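Side-chain contact in 3-carboxy-cis,cis-muconate cycloisomerase (Acinetobacter calcoaceticus, PDB 1Q5N), which is a tetrameric, mostly helical cycloisomerase of the lyase family that also includes adenylosuccinate lyase: residues A[228-231]-A[232-236]. Residues are numbered along the deposited sequence; the frame is centred on the assembly and turned at random.
Sequences CTWH and GERDR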
# COMPACT_ATOMS: atom_id res chain seq x y z
N CYS A 228 26.70 -7.25 -14.72
CA CYS A 228 26.12 -8.58 -14.77
C CYS A 228 24.62 -8.54 -15.13
O CYS A 228 23.98 -7.49 -15.07
CB CYS A 228 26.37 -9.31 -13.43
SG CYS A 228 25.72 -8.38 -12.07
N THR A 229 24.08 -9.67 -15.59
CA THR A 229 22.68 -9.75 -15.95
C THR A 229 21.78 -9.32 -14.75
O THR A 229 22.11 -9.58 -13.59
CB THR A 229 22.35 -11.18 -16.36
OG1 THR A 229 23.24 -11.56 -17.42
CG2 THR A 229 20.88 -11.30 -16.85
N TRP A 230 20.67 -8.63 -15.01
CA TRP A 230 19.80 -8.24 -13.88
C TRP A 230 18.33 -8.67 -14.06
O TRP A 230 17.40 -7.91 -13.83
CB TRP A 230 19.90 -6.74 -13.56
CG TRP A 230 19.74 -5.89 -14.75
CD1 TRP A 230 20.65 -5.75 -15.78
CD2 TRP A 230 18.58 -5.16 -15.14
NE1 TRP A 230 20.11 -4.99 -16.78
CE2 TRP A 230 18.85 -4.61 -16.43
CE3 TRP A 230 17.34 -4.92 -14.54
CZ2 TRP A 230 17.91 -3.83 -17.13
CZ3 TRP A 230 16.40 -4.15 -15.22
CH2 TRP A 230 16.70 -3.60 -16.52
N HIS A 231 18.14 -9.92 -14.48
CA HIS A 231 16.81 -10.50 -14.62
C HIS A 231 16.12 -10.55 -13.26
O HIS A 231 14.93 -10.31 -13.14
CB HIS A 231 16.96 -11.92 -15.16
CG HIS A 231 17.29 -11.97 -16.63
ND1 HIS A 231 17.92 -13.04 -17.22
CD2 HIS A 231 17.09 -11.06 -17.61
CE1 HIS A 231 18.11 -12.79 -18.50
NE2 HIS A 231 17.61 -11.59 -18.77
N GLY A 232 16.89 -10.86 -12.22
CA GLY A 232 16.32 -10.98 -10.89
C GLY A 232 16.54 -9.82 -9.95
O GLY A 232 15.87 -9.79 -8.93
N GLU A 233 17.45 -8.88 -10.27
CA GLU A 233 17.74 -7.74 -9.38
C GLU A 233 17.01 -6.54 -10.00
O GLU A 233 17.37 -6.04 -11.08
CB GLU A 233 19.27 -7.54 -9.31
CG GLU A 233 20.04 -8.70 -8.58
CD GLU A 233 19.89 -10.06 -9.30
OE1 GLU A 233 20.17 -10.14 -10.52
OE2 GLU A 233 19.48 -11.06 -8.65
N ARG A 234 15.99 -6.04 -9.32
CA ARG A 234 15.16 -5.03 -9.97
C ARG A 234 15.20 -3.60 -9.46
O ARG A 234 14.29 -2.81 -9.76
CB ARG A 234 13.68 -5.52 -9.96
CG ARG A 234 13.51 -7.01 -10.25
CD ARG A 234 13.93 -7.37 -11.68
NE ARG A 234 12.98 -6.85 -12.69
CZ ARG A 234 13.24 -6.81 -14.00
NH1 ARG A 234 14.41 -7.25 -14.48
NH2 ARG A 234 12.33 -6.36 -14.85
N ASP A 235 16.22 -3.27 -8.69
CA ASP A 235 16.36 -1.92 -8.15
C ASP A 235 16.26 -0.84 -9.24
O ASP A 235 15.71 0.22 -8.99
CB ASP A 235 17.69 -1.81 -7.41
CG ASP A 235 18.85 -2.19 -8.30
OD1 ASP A 235 18.98 -3.41 -8.66
OD2 ASP A 235 19.59 -1.26 -8.67
N ARG A 236 16.73 -1.09 -10.46
CA ARG A 236 16.62 -0.03 -11.48
C ARG A 236 15.17 0.36 -11.86
O ARG A 236 14.88 1.55 -12.13
CB ARG A 236 17.39 -0.43 -12.75
CG ARG A 236 18.89 -0.34 -12.60
CD ARG A 236 19.58 -1.08 -13.78
NE ARG A 236 21.04 -1.12 -13.65
CZ ARG A 236 21.75 -2.17 -13.24
NH1 ARG A 236 21.15 -3.31 -12.90
NH2 ARG A 236 23.07 -2.07 -13.16
O HOH W 1 23.27 -5.38 -12.94
O HOH W 2 22.19 -8.29 -11.08
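Arg236 brings its guanidinium over one face of the Trp230 indole, a cation-pi contact in which CZ stands 4.6 Å from the centre of the five-membered ring, almost straight above it. Trp230 sits in the turn before helix 235-261 and Arg236 in the helix's first turn, so the contact joins the incoming loop to the helix start within the mostly helical fold of this lyase-family enzyme. The planes are not stacked flat but tilted 50° to each other, with NH1 coming lowest, 3.5 Å from Trp230 CG. Two things put the groups there: the Arg236 chain runs extended from CG to NE, and the indole is folded back between its own backbone N and carbonyl carbon (chi1 50°). Arg236 NE is held by the carbonyl of Arg190, while water 1 accepts from Arg236 NH1 and donates to Cys228 O, tying the helix start back to the incoming chain.

Arg234, at the N-cap, comes from the opposite side of the indole plane, its NH1 near CE3 and CZ3. Bends at chi2 and chi3 bring NH1 within 3.1 Å of Trp230 O, a hydrogen bond lying in the carbonyl plane on a lone pair, though not very straight at the hydrogen (138°). The oxygen in turn sits at the edge of the guanidinium, near its plane. Salt bridges to Asp115 and Glu327 fix the rotation of this buried group and probably balance its charge. His231 NE2 is hydrogen-bonded to Asp112 OD1, and Thr229 CG2 rests over the centre of one face of that imidazole.

Glu233 connects the turn to the assembly: OE2 forms a salt bridge with Arg172 of the second subunit. Its other oxygen, OE1, takes a hydrogen bond of 2.8 Å from water 2, which also donates to Thr229 O.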